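Long-range contacts in sugar ABC transporter, sugar-binding protein (Streptococcus pneumoniae, PDB 2HEU), which probably captures a sugar outside the cell and hands it to an ABC importer, as extracellular solute-binding proteins do, and is seen here without its sugar: residues G163-G168 with G249-T254; G130-K135 with F271-F276; E22-K27 with E60-R65. All blocks are in the same frame, centred on the assembly; numbering follows the deposited sequence. Where two conformers were deposited one is given.

Contact 1: G163-G168 with G249-T254; sequences GQTPFG and GDVLMT
T165 to G168 meet V251 to T254 in a buried backbone seam, a single beta bridge between F167 and M253 that fastens the loop after helix 149-161 to the chain around M253, on strand 253-257. The two paths run 49° apart. L252 N donates to T165 O at 2.9 Å, and G168 N to M253 O at 3.0 Å, both bonds fairly straight, while M253 N reaches P166 O only in a weak, bent bond. P166 has no N-H to give, but its carbonyl can still accept. At the far end the hydroxyl of T254 donates to G168 O at 2.7 Å; OG1 stands anti to the backbone N (chi1 -166°), which turns it to this carbonyl. At the other end a water accepts a hydrogen bond from T165 N and donates one to D250 O.

The long, unbranched side chain of M253 suits the ring beside it. Bent at chi3 (-74°), it brings CE obliquely to the F167 ring in an off-centre CH-pi contact, 4.2 Å from the centroid, with SD also oblique in a Met-aromatic contact; CE also touches P166 CB at 4.0 Å. Beta-branched V251 packs CG2 3.4 Å from G168 N, against a residue with no side chain, so the valine can sit directly on the backbone. V251 CG1 meets T165 CG2 at 3.7 Å.

P166, F167 and M253 pack against helix 149-161, V251 and T254 against helix 239-247, and L252 against helix 135-141, while the backbones of L252 and T254 pair onward with strand 129-134.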
loop_
_atom_site.group_PDB
_atom_site.type_symbol
_atom_site.label_atom_id
_atom_site.label_comp_id
_atom_site.label_asym_id
_atom_site.label_seq_id
_atom_site.Cartn_x
_atom_site.Cartn_y
_atom_site.Cartn_z
ATOM N N GLY A 163 -4.379 -32.536 -1.447
ATOM C CA GLY A 163 -3.517 -32.781 -0.362
ATOM C C GLY A 163 -2.438 -31.736 -0.161
ATOM O O GLY A 163 -1.373 -32.059 0.375
ATOM N N GLN A 164 -2.686 -30.492 -0.528
ATOM C CA GLN A 164 -1.742 -29.477 -0.215
ATOM C C GLN A 164 -2.501 -28.343 0.447
ATOM O O GLN A 164 -3.721 -28.353 0.559
ATOM C CB GLN A 164 -1.000 -29.070 -1.455
ATOM C CG GLN A 164 -0.159 -30.157 -2.012
ATOM C CD GLN A 164 0.826 -29.655 -3.118
ATOM O OE1 GLN A 164 1.655 -28.740 -2.863
ATOM N NE2 GLN A 164 0.752 -30.251 -4.287
ATOM N N THR A 165 -1.721 -27.394 0.947
ATOM C CA THR A 165 -2.241 -26.337 1.809
ATOM C C THR A 165 -2.413 -25.073 1.007
ATOM O O THR A 165 -1.442 -24.509 0.530
ATOM C CB THR A 165 -1.316 -26.077 2.983
ATOM O OG1 THR A 165 -1.106 -27.272 3.719
ATOM C CG2 THR A 165 -1.907 -24.996 3.900
ATOM N N PRO A 166 -3.656 -24.579 0.891
ATOM C CA PRO A 166 -3.893 -23.374 0.081
ATOM C C PRO A 166 -3.121 -22.148 0.594
ATOM O O PRO A 166 -2.472 -21.493 -0.199
ATOM C CB PRO A 166 -5.424 -23.181 0.166
ATOM C CG PRO A 166 -5.960 -24.545 0.371
ATOM C CD PRO A 166 -4.938 -25.248 1.216
ATOM N N PHE A 167 -3.276 -21.838 1.898
ATOM C CA PHE A 167 -2.785 -20.589 2.400
ATOM C C PHE A 167 -1.842 -20.711 3.557
ATOM O O PHE A 167 -2.024 -21.511 4.457
ATOM C CB PHE A 167 -3.956 -19.687 2.971
ATOM C CG PHE A 167 -5.003 -19.316 1.924
ATOM C CD1 PHE A 167 -4.721 -18.461 0.869
ATOM C CD2 PHE A 167 -6.291 -19.799 2.091
ATOM C CE1 PHE A 167 -5.714 -18.083 -0.011
ATOM C CE2 PHE A 167 -7.291 -19.397 1.167
ATOM C CZ PHE A 167 -7.000 -18.563 0.156
ATOM N N GLY A 168 -0.874 -19.783 3.588
ATOM C CA GLY A 168 -0.197 -19.394 4.831
ATOM C C GLY A 168 -0.862 -18.148 5.394
ATOM O O GLY A 168 -0.872 -17.116 4.758
ATOM N N GLY A 249 7.433 -23.529 -0.342
ATOM C CA GLY A 249 6.453 -24.310 -1.084
ATOM C C GLY A 249 5.555 -25.093 -0.210
ATOM O O GLY A 249 4.828 -25.986 -0.689
ATOM N N ASP A 250 5.486 -24.785 1.085
ATOM C CA ASP A 250 4.644 -25.498 2.050
ATOM C C ASP A 250 3.165 -25.050 2.020
ATOM O O ASP A 250 2.314 -25.807 2.470
ATOM C CB ASP A 250 5.190 -25.387 3.436
ATOM C CG ASP A 250 6.559 -26.136 3.631
ATOM O OD1 ASP A 250 6.928 -26.986 2.778
ATOM O OD2 ASP A 250 7.205 -25.850 4.661
ATOM N N VAL A 251 2.942 -23.846 1.517
ATOM C CA VAL A 251 1.602 -23.355 1.241
ATOM C C VAL A 251 1.650 -22.786 -0.157
ATOM O O VAL A 251 2.693 -22.308 -0.614
ATOM C CB VAL A 251 1.142 -22.279 2.250
ATOM C CG1 VAL A 251 1.114 -22.861 3.641
ATOM C CG2 VAL A 251 1.984 -21.012 2.147
ATOM N N LEU A 252 0.508 -22.876 -0.918
ATOM C CA LEU A 252 0.519 -22.460 -2.301
ATOM C C LEU A 252 0.277 -20.977 -2.502
ATOM O O LEU A 252 0.604 -20.483 -3.618
ATOM C CB LEU A 252 -0.462 -23.247 -3.127
ATOM C CG LEU A 252 -0.110 -24.783 -3.228
ATOM C CD1 LEU A 252 -0.984 -25.401 -4.322
ATOM C CD2 LEU A 252 1.331 -25.137 -3.301
ATOM N N MET A 253 -0.263 -20.294 -1.516
ATOM C CA MET A 253 -0.667 -18.903 -1.599
ATOM C C MET A 253 -0.491 -18.211 -0.277
ATOM O O MET A 253 -0.572 -18.822 0.802
ATOM C CB MET A 253 -2.169 -18.785 -1.968
ATOM C CG MET A 253 -2.516 -19.273 -3.352
ATOM S SD MET A 253 -4.279 -19.151 -3.747
ATOM C CE MET A 253 -4.901 -20.521 -2.734
ATOM N N THR A 254 -0.337 -16.889 -0.323
ATOM C CA THR A 254 -0.491 -16.081 0.892
ATOM C C THR A 254 -0.964 -14.726 0.541
ATOM O O THR A 254 -0.470 -14.133 -0.428
ATOM C CB THR A 254 0.827 -16.069 1.745
ATOM O OG1 THR A 254 0.538 -15.554 3.045
ATOM C CG2 THR A 254 1.965 -15.319 1.142
HETATM O O HOH W 1 1.071 -27.698 0.747
#

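Contact 2: G130-K135 with F271-F276; sequences GIYYNK and FKIGTF
I131 to N134 pair antiparallel with I273 to F276, the strand axes 4.6 Å apart at closest and their directions at 148°. I131-F276 and Y133-G274 are hydrogen-bonded pairs, Y132-T275 and N134-I273 non-hydrogen-bonded ones. The bond from G274 N to Y133 O is nearly straight at 2.9 Å, whereas Y133 N approaches G274 O from well above the carbonyl plane. Beyond the last pair K135 N, already in the next helix, donates to K272 O.

On the face carrying I131, Y133 and F276, I131 lays its branched CB over the centre of the F276 ring, 3.6 Å from the centroid, a CH-pi contact flanked by CG1 and CG2. Y133 CD1 comes to the edge of that ring, 3.6 Å from F276 CD2, the two rings lying oblique to each other. With CG between the backbone N and the carbonyl carbon (chi1 73°), the Y133 ring leans across G274, whose lack of a side chain leaves the ring room to lie against the backbone. The Y133 hydroxyl and a water are hydrogen-bonded, and the same water donates to T275 O.

The other face carries Y132, N134, I273 and T275. T275 CG2 sits over the Y132 ring, 3.9 Å from its centroid, while I273 CG2 meets that ring at its edge. The N134 amide stacks on the F271 ring, planes 12° apart, with N134 CG 3.3 Å from F271 CD2.

This pairing joins the central strand 129-134 to an outer strand of a three-stranded sheet whose other outer strand is 253-257. Helices 260-265 and 239-247 pack on the Y132 and I273 face; M253 touches I131, Y133 and F276 on the other.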
loop_
_atom_site.group_PDB
_atom_site.type_symbol
_atom_site.label_atom_id
_atom_site.label_comp_id
_atom_site.label_asym_id
_atom_site.label_seq_id
_atom_site.Cartn_x
_atom_site.Cartn_y
_atom_site.Cartn_z
ATOM N N GLY A 130 -2.516 -8.210 -2.773
ATOM C CA GLY A 130 -3.206 -9.303 -3.462
ATOM C C GLY A 130 -2.748 -10.653 -2.919
ATOM O O GLY A 130 -2.359 -10.769 -1.763
ATOM N N ILE A 131 -2.815 -11.662 -3.810
ATOM C CA ILE A 131 -2.527 -13.011 -3.399
ATOM C C ILE A 131 -1.248 -13.466 -4.116
ATOM O O ILE A 131 -1.190 -13.507 -5.344
ATOM C CB ILE A 131 -3.642 -14.034 -3.721
ATOM C CG1 ILE A 131 -5.018 -13.491 -3.248
ATOM C CG2 ILE A 131 -3.343 -15.347 -3.134
ATOM C CD1 ILE A 131 -5.146 -13.271 -1.761
ATOM N N TYR A 132 -0.203 -13.778 -3.323
ATOM C CA TYR A 132 0.995 -14.489 -3.897
ATOM C C TYR A 132 0.646 -15.902 -4.116
ATOM O O TYR A 132 -0.051 -16.538 -3.305
ATOM C CB TYR A 132 2.161 -14.402 -2.874
ATOM C CG TYR A 132 2.711 -13.008 -2.736
ATOM C CD1 TYR A 132 3.775 -12.609 -3.550
ATOM C CD2 TYR A 132 2.189 -12.091 -1.877
ATOM C CE1 TYR A 132 4.314 -11.334 -3.447
ATOM C CE2 TYR A 132 2.706 -10.824 -1.785
ATOM C CZ TYR A 132 3.788 -10.451 -2.588
ATOM O OH TYR A 132 4.346 -9.191 -2.509
ATOM N N TYR A 133 1.142 -16.463 -5.249
ATOM C CA TYR A 133 0.897 -17.879 -5.501
ATOM C C TYR A 133 2.095 -18.485 -6.167
ATOM O O TYR A 133 2.981 -17.829 -6.771
ATOM C CB TYR A 133 -0.371 -18.090 -6.372
ATOM C CG TYR A 133 -0.270 -17.716 -7.848
ATOM C CD1 TYR A 133 -0.314 -16.402 -8.281
ATOM C CD2 TYR A 133 -0.144 -18.722 -8.789
ATOM C CE1 TYR A 133 -0.237 -16.096 -9.607
ATOM C CE2 TYR A 133 -0.033 -18.399 -10.145
ATOM C CZ TYR A 133 -0.099 -17.084 -10.547
ATOM O OH TYR A 133 -0.004 -16.786 -11.875
ATOM N N ASN A 134 2.162 -19.812 -6.061
ATOM C CA ASN A 134 3.246 -20.616 -6.606
ATOM C C ASN A 134 2.886 -21.079 -8.024
ATOM O O ASN A 134 2.057 -21.978 -8.181
ATOM C CB ASN A 134 3.453 -21.794 -5.678
ATOM C CG ASN A 134 4.597 -22.725 -5.991
ATOM O OD1 ASN A 134 5.277 -23.215 -4.993
ATOM N ND2 ASN A 134 4.865 -22.971 -7.198
ATOM N N LYS A 135 3.513 -20.437 -9.026
ATOM C CA LYS A 135 3.151 -20.773 -10.403
ATOM C C LYS A 135 3.436 -22.205 -10.730
ATOM O O LYS A 135 2.694 -22.890 -11.476
ATOM C CB LYS A 135 3.875 -19.869 -11.394
ATOM C CG LYS A 135 3.541 -18.427 -11.338
ATOM C CD LYS A 135 4.328 -17.611 -12.394
ATOM C CE LYS A 135 3.933 -16.212 -12.543
ATOM N NZ LYS A 135 4.786 -15.494 -13.532
ATOM N N PHE A 271 10.847 -21.881 -6.966
ATOM C CA PHE A 271 9.699 -21.822 -7.904
ATOM C C PHE A 271 9.544 -20.412 -8.371
ATOM O O PHE A 271 10.039 -19.461 -7.761
ATOM C CB PHE A 271 8.458 -22.363 -7.244
ATOM C CG PHE A 271 7.978 -21.548 -6.061
ATOM C CD1 PHE A 271 8.389 -21.836 -4.788
ATOM C CD2 PHE A 271 7.057 -20.496 -6.230
ATOM C CE1 PHE A 271 7.934 -21.071 -3.678
ATOM C CE2 PHE A 271 6.623 -19.781 -5.178
ATOM C CZ PHE A 271 7.050 -20.076 -3.884
ATOM N N LYS A 272 8.669 -20.280 -9.386
ATOM C CA LYS A 272 8.321 -19.017 -10.007
ATOM C C LYS A 272 7.117 -18.387 -9.295
ATOM O O LYS A 272 6.018 -18.950 -9.243
ATOM C CB LYS A 272 8.041 -19.245 -11.481
ATOM C CG LYS A 272 9.334 -19.577 -12.221
ATOM C CD LYS A 272 10.586 -18.653 -11.947
ATOM C CE LYS A 272 11.734 -18.792 -12.955
ATOM N NZ LYS A 272 12.960 -18.227 -12.374
ATOM N N ILE A 273 7.327 -17.230 -8.711
ATOM C CA ILE A 273 6.285 -16.548 -7.929
ATOM C C ILE A 273 5.395 -15.741 -8.836
ATOM O O ILE A 273 5.879 -15.019 -9.703
ATOM C CB ILE A 273 6.911 -15.618 -6.869
ATOM C CG1 ILE A 273 7.823 -16.407 -5.935
ATOM C CG2 ILE A 273 5.859 -14.812 -6.126
ATOM C CD1 ILE A 273 8.864 -15.536 -5.272
ATOM N N GLY A 274 4.068 -15.834 -8.607
ATOM C CA GLY A 274 3.138 -14.946 -9.230
ATOM C C GLY A 274 2.286 -14.258 -8.199
ATOM O O GLY A 274 2.321 -14.573 -6.989
ATOM N N THR A 275 1.487 -13.302 -8.670
ATOM C CA THR A 275 0.459 -12.670 -7.820
ATOM C C THR A 275 -0.849 -12.577 -8.627
ATOM O O THR A 275 -0.831 -12.504 -9.884
ATOM C CB THR A 275 0.911 -11.275 -7.342
ATOM O OG1 THR A 275 1.345 -10.492 -8.465
ATOM C CG2 THR A 275 1.986 -11.352 -6.284
ATOM N N PHE A 276 -1.940 -12.540 -7.922
ATOM C CA PHE A 276 -3.201 -12.243 -8.552
ATOM C C PHE A 276 -3.978 -11.278 -7.674
ATOM O O PHE A 276 -3.822 -11.172 -6.454
ATOM C CB PHE A 276 -4.012 -13.482 -8.950
ATOM C CG PHE A 276 -4.467 -14.389 -7.833
ATOM C CD1 PHE A 276 -5.663 -14.152 -7.142
ATOM C CD2 PHE A 276 -3.773 -15.575 -7.509
ATOM C CE1 PHE A 276 -6.138 -15.067 -6.198
ATOM C CE2 PHE A 276 -4.228 -16.466 -6.584
ATOM C CZ PHE A 276 -5.433 -16.195 -5.943
HETATM O O HOH W 2 -0.131 -14.019 -12.521
HETATM O O HOH W 3 7.606 -15.128 -11.754
#

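Contact 3: E22-K27 with E60-R65; sequences EYFNQK and EVLKTR
F24 and E22, on strand 19-24, meet helix 58-67 through V61, L62 and R65 in strand-against-helix packing at the mixed sheet of an alpha/beta lobe, as expected for a periplasmic binding protein. The segments share no backbone pairing, and the axes come no closer than 12.2 Å, a gap that takes large side chains to fill.

The apolar part centres on F24. With its CG anti to the backbone N (chi1 -175°), the flat ring reaches the helix, where L62 CD1 lies over one face, toward the rim, and L62 CB comes 3.9 Å from F24 CE2. V61 CG1 approaches at the edge, 4.2 Å from F24 CE1. L62 also touches V75 of the neighbouring strand 74-76.

The charged part is a salt bridge in which NH1 and NH2 of R65 grip the E22 carboxylate end-on. E22 runs extended toward R65, whose chain is bent at chi3. Carboxylate and guanidinium lie within 25° of coplanar, and NE of R65 turns to D70, giving the cation two acidic partners, which probably hold the guanidinium in its orientation and favour its positive charge. R65 NH2 donates to E22 OE1 at 2.9 Å, and R65 NH1 to the syn lone pair of E22 OE2 at 2.8 Å.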
loop_
_atom_site.group_PDB
_atom_site.type_symbol
_atom_site.label_atom_id
_atom_site.label_comp_id
_atom_site.label_asym_id
_atom_site.label_seq_id
_atom_site.Cartn_x
_atom_site.Cartn_y
_atom_site.Cartn_z
ATOM N N GLU A 22 17.259 19.787 3.108
ATOM C CA GLU A 22 17.050 18.510 3.759
ATOM C C GLU A 22 15.975 17.721 3.063
ATOM O O GLU A 22 14.917 18.238 2.746
ATOM C CB GLU A 22 16.575 18.716 5.190
ATOM C CG GLU A 22 16.302 17.434 5.930
ATOM C CD GLU A 22 15.852 17.520 7.316
ATOM O OE1 GLU A 22 15.938 18.635 7.899
ATOM O OE2 GLU A 22 15.414 16.540 7.933
ATOM N N TYR A 23 16.270 16.450 2.813
ATOM C CA TYR A 23 15.280 15.436 2.361
ATOM C C TYR A 23 15.082 14.503 3.536
ATOM O O TYR A 23 15.990 13.733 3.913
ATOM C CB TYR A 23 15.744 14.693 1.109
ATOM C CG TYR A 23 14.878 13.503 0.855
ATOM C CD1 TYR A 23 13.505 13.593 0.831
ATOM C CD2 TYR A 23 15.431 12.230 0.723
ATOM C CE1 TYR A 23 12.720 12.452 0.690
ATOM C CE2 TYR A 23 14.631 11.104 0.583
ATOM C CZ TYR A 23 13.273 11.229 0.590
ATOM O OH TYR A 23 12.449 10.117 0.525
ATOM N N PHE A 24 13.871 14.551 4.112
ATOM C CA PHE A 24 13.532 13.694 5.274
ATOM C C PHE A 24 12.921 12.386 4.734
ATOM O O PHE A 24 11.798 12.365 4.263
ATOM C CB PHE A 24 12.549 14.430 6.185
ATOM C CG PHE A 24 12.226 13.716 7.449
ATOM C CD1 PHE A 24 12.987 13.892 8.620
ATOM C CD2 PHE A 24 11.139 12.829 7.521
ATOM C CE1 PHE A 24 12.650 13.252 9.836
ATOM C CE2 PHE A 24 10.828 12.225 8.707
ATOM C CZ PHE A 24 11.584 12.437 9.830
ATOM N N ASN A 25 13.734 11.334 4.746
ATOM C CA ASN A 25 13.340 10.068 4.137
ATOM C C ASN A 25 12.636 9.163 5.132
ATOM O O ASN A 25 13.036 9.079 6.301
ATOM C CB ASN A 25 14.633 9.387 3.702
ATOM C CG ASN A 25 14.355 8.125 2.901
ATOM O OD1 ASN A 25 13.483 8.087 2.017
ATOM N ND2 ASN A 25 15.166 7.108 3.116
ATOM N N GLN A 26 11.670 8.407 4.660
ATOM C CA GLN A 26 11.058 7.322 5.453
ATOM C C GLN A 26 11.321 5.943 4.780
ATOM O O GLN A 26 11.043 4.926 5.399
ATOM C CB GLN A 26 9.600 7.501 5.763
ATOM C CG GLN A 26 9.376 8.761 6.609
ATOM C CD GLN A 26 8.060 8.800 7.258
ATOM O OE1 GLN A 26 7.765 7.903 8.138
ATOM N NE2 GLN A 26 7.267 9.782 6.968
ATOM N N LYS A 27 11.900 5.871 3.582
ATOM C CA LYS A 27 12.100 4.569 2.961
ATOM C C LYS A 27 13.537 4.149 3.245
ATOM O O LYS A 27 14.448 4.238 2.414
ATOM C CB LYS A 27 11.836 4.718 1.490
ATOM C CG LYS A 27 11.812 3.423 0.736
ATOM C CD LYS A 27 10.519 2.605 0.814
ATOM C CE LYS A 27 10.614 1.279 0.088
ATOM N NZ LYS A 27 9.396 0.493 0.357
ATOM N N GLU A 60 7.051 9.771 14.130
ATOM C CA GLU A 60 6.903 10.509 15.402
ATOM C C GLU A 60 7.815 11.692 15.386
ATOM O O GLU A 60 7.455 12.759 15.864
ATOM C CB GLU A 60 7.114 9.651 16.595
ATOM C CG GLU A 60 6.063 8.596 16.706
ATOM C CD GLU A 60 4.686 9.227 16.877
ATOM O OE1 GLU A 60 4.475 10.228 17.688
ATOM O OE2 GLU A 60 3.830 8.819 16.129
ATOM N N VAL A 61 9.067 11.494 14.882
ATOM C CA VAL A 61 10.018 12.619 14.816
ATOM C C VAL A 61 9.392 13.702 13.915
ATOM O O VAL A 61 9.481 14.888 14.216
ATOM C CB VAL A 61 11.396 12.147 14.328
ATOM C CG1 VAL A 61 12.260 13.362 14.027
ATOM C CG2 VAL A 61 12.057 11.215 15.410
ATOM N N LEU A 62 8.813 13.357 12.790
ATOM C CA LEU A 62 8.210 14.338 11.906
ATOM C C LEU A 62 7.153 15.110 12.622
ATOM O O LEU A 62 7.039 16.325 12.467
ATOM C CB LEU A 62 7.728 13.683 10.652
ATOM C CG LEU A 62 7.191 14.588 9.563
ATOM C CD1 LEU A 62 8.256 15.552 9.062
ATOM C CD2 LEU A 62 6.648 13.744 8.401
ATOM N N LYS A 63 6.283 14.427 13.387
ATOM C CA LYS A 63 5.271 15.121 14.149
ATOM C C LYS A 63 5.896 16.116 15.088
ATOM O O LYS A 63 5.418 17.277 15.205
ATOM C CB LYS A 63 4.382 14.154 14.897
ATOM C CG LYS A 63 3.529 13.246 14.060
ATOM C CD LYS A 63 2.761 12.247 14.846
ATOM C CE LYS A 63 2.035 11.186 14.070
ATOM N NZ LYS A 63 1.609 10.134 15.061
ATOM N N THR A 64 6.932 15.734 15.800
ATOM C CA THR A 64 7.599 16.621 16.776
ATOM C C THR A 64 8.127 17.827 16.054
ATOM O O THR A 64 8.015 18.976 16.543
ATOM C CB THR A 64 8.682 15.879 17.504
ATOM O OG1 THR A 64 8.087 14.798 18.277
ATOM C CG2 THR A 64 9.514 16.798 18.419
ATOM N N ARG A 65 8.769 17.593 14.901
ATOM C CA ARG A 65 9.439 18.651 14.167
ATOM C C ARG A 65 8.395 19.616 13.589
ATOM O O ARG A 65 8.611 20.818 13.624
ATOM C CB ARG A 65 10.423 18.118 13.126
ATOM C CG ARG A 65 11.618 17.391 13.728
ATOM C CD ARG A 65 12.634 17.006 12.740
ATOM N NE ARG A 65 13.110 18.119 11.928
ATOM C CZ ARG A 65 13.799 18.010 10.842
ATOM N NH1 ARG A 65 14.266 16.830 10.479
ATOM N NH2 ARG A 65 14.125 19.093 10.153
#

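Overall arrangement
Contacts 1 and 2 are neighbours, their centres 11 Å apart, and share the three-stranded antiparallel sheet: strand 129-134 lies in the middle, with 273-276 on one flank and 253-257 on the other. T254 O to Y132 N, 2.9 Å, is a probable hydrogen bond between them. Contact 1 is nested along the chain inside the loop closed by contact 2. Contact 3 closes before either opens and uses a different sheet, on the opposite side of the chain's centre, its own centre 39 Å from that of contact 1 and 35 Å from that of contact 2. The separation is consistent with the two-lobed build of solute-binding proteins, in which a sugar would probably bind between the lobes.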